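Local coordinates for staphylococcal superantigen-like 1 (Staphylococcus aureus, PDB 4O1N), which probably promotes virulence by proteolytically cleaving host proteins, including type I and type IV collagens and the cytokines IL8, IL17A and interferon-gamma, at residues P119-K124 against D133-S138; I173-G178 against T201-I206. All blocks are in the same frame, centred on the assembly; numbering follows the deposited sequence.

Beyond the N-terminal OB-fold domain, the chain enters the beta-grasp domain, and contact 1 closes at once: strands 120-125 and 128-134 pair as a hairpin. The chain then runs through helix 144-159 before contact 2 opens at strand 171-175, which pairs with the later strand 203-210, the 22 residues between segments 173-178 and 201-206 including strands 180-183 and 197-199. The two closures follow in series, neither nesting nor crossing. They meet in one five-stranded mixed sheet, where strand 203-210 inserts next to 120-125 and parallel to it, joining the hairpin to 171-175. The salt bridge from Glu-122 OE1 to Lys-205 NZ, 2.6 Å long, spans this junction, and helix 144-159 packs against both contacts.

Contact 1. Residues P119-K124 against D133-S138; sequences PILEIK and DFYYIS
Leu-121 and Asp-133 pair across the beta hairpin that opens the beta-grasp domain, each backbone N donating to the other's O at 2.8 Å. The next bond, Tyr-135 N to Pro-119 O at 3.1 Å, carries the pairing past the end of strand 128-134. The Leu-121 side chain illustrates how such a hairpin is tied to the layer beneath it. Its CB rests on the opposite backbone, 3.7 Å from Phe-134 C, and lies alongside Tyr-135 CB at 4.1 Å. From there CG swings anti to the backbone N (chi1 173°), and the chain forks. CD2 stays with the hairpin partner, 3.9 Å from Phe-134 O and at the edge of the Tyr-135 ring, near its plane. CD1 turns instead to Ile-206 of strand 203-210, the neighbour on the other side in the sheet. Helix 144-159 packs beneath, with Arg-154 against Leu-121, and Arg-150 and Leu-151 against Tyr-135. Beyond the strands, Pro-119 CG packs against Ile-137 CD1 at 3.5 Å, extending the apolar contact toward Ile-203. Phe-134, by contrast, is an exposed residue whose CB is directed away from strand 120-125. Even so, its ring keeps a foothold: Pro-119 O lies at the ring edge, close to the ring plane, 3.4 Å from Phe-134 CD1.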
loop_
_atom_site.group_PDB
_atom_site.type_symbol
_atom_site.label_atom_id
_atom_site.label_comp_id
_atom_site.label_asym_id
_atom_site.label_seq_id
_atom_site.Cartn_x
_atom_site.Cartn_y
_atom_site.Cartn_z
ATOM N N PRO A 119 -2.391 8.577 -13.852
ATOM C CA PRO A 119 -3.765 9.029 -13.671
ATOM C C PRO A 119 -3.756 10.416 -13.089
ATOM O O PRO A 119 -2.694 10.905 -12.691
ATOM C CB PRO A 119 -4.335 8.055 -12.634
ATOM C CG PRO A 119 -3.205 7.763 -11.754
ATOM C CD PRO A 119 -1.927 7.956 -12.601
ATOM N N ILE A 120 -4.930 11.039 -13.054
ATOM C CA ILE A 120 -5.055 12.359 -12.496
ATOM C C ILE A 120 -4.923 12.278 -11.003
ATOM O O ILE A 120 -5.424 11.372 -10.392
ATOM C CB ILE A 120 -6.396 13.003 -12.864
ATOM C CG1 ILE A 120 -6.394 13.395 -14.342
ATOM C CG2 ILE A 120 -6.655 14.257 -12.028
ATOM C CD1 ILE A 120 -7.766 13.641 -14.908
ATOM N N LEU A 121 -4.209 13.227 -10.427
ATOM C CA LEU A 121 -4.095 13.318 -8.981
ATOM C C LEU A 121 -4.539 14.740 -8.553
ATOM O O LEU A 121 -4.029 15.745 -9.069
ATOM C CB LEU A 121 -2.664 13.015 -8.517
ATOM C CG LEU A 121 -2.389 13.236 -7.031
ATOM C CD1 LEU A 121 -3.052 12.153 -6.187
ATOM C CD2 LEU A 121 -0.895 13.279 -6.756
ATOM N N GLU A 122 -5.485 14.791 -7.612
ATOM C CA GLU A 122 -6.015 16.029 -7.118
ATOM C C GLU A 122 -5.996 16.006 -5.599
ATOM O O GLU A 122 -6.492 15.069 -4.980
ATOM C CB GLU A 122 -7.447 16.215 -7.637
ATOM C CG GLU A 122 -8.120 17.528 -7.252
ATOM C CD GLU A 122 -9.570 17.656 -7.748
ATOM O OE1 GLU A 122 -10.116 16.686 -8.339
ATOM O OE2 GLU A 122 -10.185 18.738 -7.537
ATOM N N ILE A 123 -5.459 17.045 -4.986
ATOM C CA ILE A 123 -5.450 17.099 -3.542
ATOM C C ILE A 123 -6.146 18.369 -3.086
ATOM O O ILE A 123 -5.938 19.416 -3.688
ATOM C CB ILE A 123 -4.028 17.045 -2.997
ATOM C CG1 ILE A 123 -3.266 15.888 -3.632
ATOM C CG2 ILE A 123 -4.064 16.873 -1.489
ATOM C CD1 ILE A 123 -1.850 15.738 -3.149
ATOM N N LYS A 124 -6.967 18.255 -2.033
ATOM C CA LYS A 124 -7.735 19.374 -1.468
ATOM C C LYS A 124 -7.528 19.538 0.034
ATOM O O LYS A 124 -7.673 18.537 0.758
ATOM C CB LYS A 124 -9.218 19.097 -1.644
ATOM C CG LYS A 124 -9.664 19.020 -3.061
ATOM C CD LYS A 124 -11.165 19.226 -3.139
ATOM C CE LYS A 124 -11.511 19.761 -4.504
ATOM N NZ LYS A 124 -12.968 19.827 -4.689
ATOM N N ASP A 133 -2.469 17.432 -10.646
ATOM C CA ASP A 133 -1.334 16.886 -11.422
ATOM C C ASP A 133 -1.519 15.405 -11.675
ATOM O O ASP A 133 -2.651 14.978 -11.967
ATOM C CB ASP A 133 0.018 17.185 -10.735
ATOM C CG ASP A 133 1.200 17.101 -11.711
ATOM O OD1 ASP A 133 1.561 18.139 -12.300
ATOM O OD2 ASP A 133 1.749 15.997 -11.957
ATOM N N PHE A 134 -0.444 14.623 -11.537
ATOM C CA PHE A 134 -0.440 13.224 -11.885
ATOM C C PHE A 134 0.172 12.358 -10.821
ATOM O O PHE A 134 1.055 12.812 -10.096
ATOM C CB PHE A 134 0.369 13.049 -13.143
ATOM C CG PHE A 134 -0.247 13.687 -14.349
ATOM C CD1 PHE A 134 -1.501 13.299 -14.792
ATOM C CD2 PHE A 134 0.438 14.634 -15.075
ATOM C CE1 PHE A 134 -2.058 13.846 -15.926
ATOM C CE2 PHE A 134 -0.125 15.192 -16.216
ATOM C CZ PHE A 134 -1.366 14.789 -16.641
ATOM N N TYR A 135 -0.313 11.107 -10.745
ATOM C CA TYR A 135 0.278 10.048 -9.930
ATOM C C TYR A 135 0.872 9.027 -10.915
ATOM O O TYR A 135 0.250 8.723 -11.912
ATOM C CB TYR A 135 -0.766 9.421 -9.008
ATOM C CG TYR A 135 -0.199 8.519 -7.940
ATOM C CD1 TYR A 135 0.213 9.013 -6.699
ATOM C CD2 TYR A 135 -0.056 7.153 -8.176
ATOM C CE1 TYR A 135 0.728 8.160 -5.718
ATOM C CE2 TYR A 135 0.464 6.294 -7.219
ATOM C CZ TYR A 135 0.858 6.795 -5.984
ATOM O OH TYR A 135 1.373 5.917 -5.037
ATOM N N TYR A 136 2.074 8.510 -10.666
ATOM C CA TYR A 136 2.688 7.588 -11.631
ATOM C C TYR A 136 2.656 6.156 -11.113
ATOM O O TYR A 136 2.888 5.929 -9.955
ATOM C CB TYR A 136 4.107 8.048 -11.955
ATOM C CG TYR A 136 4.147 9.442 -12.578
ATOM C CD1 TYR A 136 4.431 9.613 -13.942
ATOM C CD2 TYR A 136 3.877 10.590 -11.810
ATOM C CE1 TYR A 136 4.454 10.878 -14.500
ATOM C CE2 TYR A 136 3.883 11.863 -12.378
ATOM C CZ TYR A 136 4.172 11.993 -13.707
ATOM O OH TYR A 136 4.199 13.217 -14.298
ATOM N N ILE A 137 2.342 5.200 -11.985
ATOM C CA ILE A 137 2.073 3.833 -11.578
ATOM C C ILE A 137 2.736 2.862 -12.515
ATOM O O ILE A 137 2.460 2.866 -13.715
ATOM C CB ILE A 137 0.581 3.519 -11.664
ATOM C CG1 ILE A 137 -0.229 4.510 -10.839
ATOM C CG2 ILE A 137 0.302 2.099 -11.203
ATOM C CD1 ILE A 137 -1.610 4.703 -11.404
ATOM N N SER A 138 3.603 2.021 -11.968
ATOM C CA SER A 138 4.393 1.121 -12.787
ATOM C C SER A 138 3.833 -0.270 -12.705
ATOM O O SER A 138 4.189 -1.083 -13.521
ATOM C CB SER A 138 5.866 1.131 -12.339
ATOM O OG SER A 138 6.015 0.594 -11.029
#

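Contact 2. Residues I173-G178 against T201-I206; sequences ITMNDG and TKINKI
Ile-173 and Ile-206 stand side by side on the same face of the sheet, pointing the same way, with their CG1 atoms 3.9 Å apart. Ile-203 reaches the first of them at a slant, its CG2 meeting Ile-173 CG2 at 3.8 Å. Leu-147 and Leu-151 of helix 144-159 cover this buried face, and Ile-198 also packs on Ile-173, Met-175 and Ile-203. Met-175 is folded back on itself, bent at both chi2 (-61°) and chi3 (-69°). The bends lay SD across Ile-203 CG1 at 4.0 Å and bring CE over the Lys-202 carbonyl. On the other face Thr-174 and Lys-205 lie together near their backbones, but the lysine runs on extended toward Glu-122. Asn-176 projects at about a right angle to both Lys-202 and Asn-204. Its amide plane is turned 64° from that of Asn-204, and what touches is OD1 against Asn-204 CB, 3.5 Å away. Asn-176 N donates to Lys-202 O at 3.0 Å, tethering the backbone just where a type I turn from Met-175 to Gly-178 leads toward strand 180-183. The pairing is irregular at one point: Thr-174 O accepts from Asn-204 N at 2.8 Å and from Lys-205 N at 3.1 Å. Two consecutive residues facing one across an antiparallel pair, with the register shifting by one beyond them, form a classic beta bulge, here set in the sheet of the beta-grasp fold.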
loop_
_atom_site.group_PDB
_atom_site.type_symbol
_atom_site.label_atom_id
_atom_site.label_comp_id
_atom_site.label_asym_id
_atom_site.label_seq_id
_atom_site.Cartn_x
_atom_site.Cartn_y
_atom_site.Cartn_z
ATOM N N ILE A 173 -10.079 6.493 -4.912
ATOM C CA ILE A 173 -9.442 6.040 -6.136
ATOM C C ILE A 173 -10.565 5.639 -7.027
ATOM O O ILE A 173 -11.345 4.785 -6.648
ATOM C CB ILE A 173 -8.500 4.827 -5.894
ATOM C CG1 ILE A 173 -7.276 5.251 -5.089
ATOM C CG2 ILE A 173 -8.005 4.241 -7.208
ATOM C CD1 ILE A 173 -6.934 4.330 -3.934
ATOM N N THR A 174 -10.645 6.259 -8.200
ATOM C CA THR A 174 -11.672 5.952 -9.212
ATOM C C THR A 174 -11.090 5.156 -10.389
ATOM O O THR A 174 -10.104 5.582 -11.019
ATOM C CB THR A 174 -12.332 7.257 -9.722
ATOM O OG1 THR A 174 -12.596 8.124 -8.604
ATOM C CG2 THR A 174 -13.637 6.970 -10.445
ATOM N N MET A 175 -11.691 4.000 -10.683
ATOM C CA MET A 175 -11.190 3.126 -11.744
ATOM C C MET A 175 -11.837 3.494 -13.046
ATOM O O MET A 175 -12.744 4.296 -13.060
ATOM C CB MET A 175 -11.452 1.670 -11.433
ATOM C CG MET A 175 -11.016 1.218 -10.040
ATOM S SD MET A 175 -9.225 1.396 -9.745
ATOM C CE MET A 175 -8.687 0.105 -10.900
ATOM N N ASN A 176 -11.336 2.940 -14.140
ATOM C CA ASN A 176 -11.856 3.198 -15.466
ATOM C C ASN A 176 -13.307 2.817 -15.632
ATOM O O ASN A 176 -14.035 3.446 -16.396
ATOM C CB ASN A 176 -11.017 2.489 -16.525
ATOM C CG ASN A 176 -9.749 3.255 -16.867
ATOM O OD1 ASN A 176 -9.551 4.396 -16.441
ATOM N ND2 ASN A 176 -8.896 2.647 -17.656
ATOM N N ASP A 177 -13.741 1.799 -14.920
ATOM C CA ASP A 177 -15.127 1.379 -15.013
ATOM C C ASP A 177 -16.029 2.122 -14.018
ATOM O O ASP A 177 -17.162 1.755 -13.804
ATOM C CB ASP A 177 -15.255 -0.144 -14.871
ATOM C CG ASP A 177 -14.859 -0.664 -13.492
ATOM O OD1 ASP A 177 -14.609 0.129 -12.551
ATOM O OD2 ASP A 177 -14.782 -1.902 -13.340
ATOM N N GLY A 178 -15.515 3.163 -13.388
ATOM C CA GLY A 178 -16.329 3.934 -12.469
ATOM C C GLY A 178 -16.330 3.365 -11.069
ATOM O O GLY A 178 -16.772 4.035 -10.150
ATOM N N THR A 201 -3.021 -0.423 -14.024
ATOM C CA THR A 201 -3.122 0.056 -15.379
ATOM C C THR A 201 -4.462 0.772 -15.614
ATOM O O THR A 201 -4.614 1.439 -16.612
ATOM C CB THR A 201 -2.970 -1.097 -16.429
ATOM O OG1 THR A 201 -4.113 -1.965 -16.435
ATOM C CG2 THR A 201 -1.763 -1.932 -16.164
ATOM N N LYS A 202 -5.416 0.657 -14.701
ATOM C CA LYS A 202 -6.790 1.141 -14.946
ATOM C C LYS A 202 -7.293 2.075 -13.877
ATOM O O LYS A 202 -8.489 2.089 -13.592
ATOM C CB LYS A 202 -7.755 -0.041 -15.029
ATOM C CG LYS A 202 -7.648 -0.790 -16.332
ATOM C CD LYS A 202 -8.552 -1.994 -16.382
ATOM C CE LYS A 202 -8.394 -2.696 -17.721
ATOM N NZ LYS A 202 -9.093 -4.022 -17.688
ATOM N N ILE A 203 -6.378 2.818 -13.257
ATOM C CA ILE A 203 -6.726 3.855 -12.274
ATOM C C ILE A 203 -6.866 5.146 -13.023
ATOM O O ILE A 203 -5.951 5.589 -13.641
ATOM C CB ILE A 203 -5.643 4.037 -11.216
ATOM C CG1 ILE A 203 -5.494 2.743 -10.426
ATOM C CG2 ILE A 203 -6.008 5.204 -10.303
ATOM C CD1 ILE A 203 -4.377 2.723 -9.410
ATOM N N ASN A 204 -8.036 5.739 -12.962
ATOM C CA ASN A 204 -8.330 6.913 -13.761
ATOM C C ASN A 204 -8.016 8.136 -12.970
ATOM O O ASN A 204 -7.459 9.089 -13.505
ATOM C CB ASN A 204 -9.816 6.941 -14.105
ATOM C CG ASN A 204 -10.216 8.167 -14.924
ATOM O OD1 ASN A 204 -9.869 8.278 -16.097
ATOM N ND2 ASN A 204 -10.959 9.076 -14.314
ATOM N N LYS A 205 -8.414 8.144 -11.703
ATOM C CA LYS A 205 -8.167 9.316 -10.876
ATOM C C LYS A 205 -7.968 8.997 -9.386
ATOM O O LYS A 205 -8.595 8.106 -8.830
ATOM C CB LYS A 205 -9.326 10.303 -11.033
ATOM C CG LYS A 205 -9.164 11.578 -10.227
ATOM C CD LYS A 205 -10.276 12.573 -10.521
ATOM C CE LYS A 205 -10.086 13.837 -9.672
ATOM N NZ LYS A 205 -10.800 14.991 -10.256
ATOM N N ILE A 206 -7.118 9.785 -8.742
ATOM C CA ILE A 206 -6.969 9.714 -7.307
ATOM C C ILE A 206 -7.234 11.067 -6.726
ATOM O O ILE A 206 -6.576 12.033 -7.114
ATOM C CB ILE A 206 -5.557 9.281 -6.915
ATOM C CG1 ILE A 206 -5.369 7.810 -7.270
ATOM C CG2 ILE A 206 -5.338 9.478 -5.416
ATOM C CD1 ILE A 206 -3.927 7.424 -7.369
#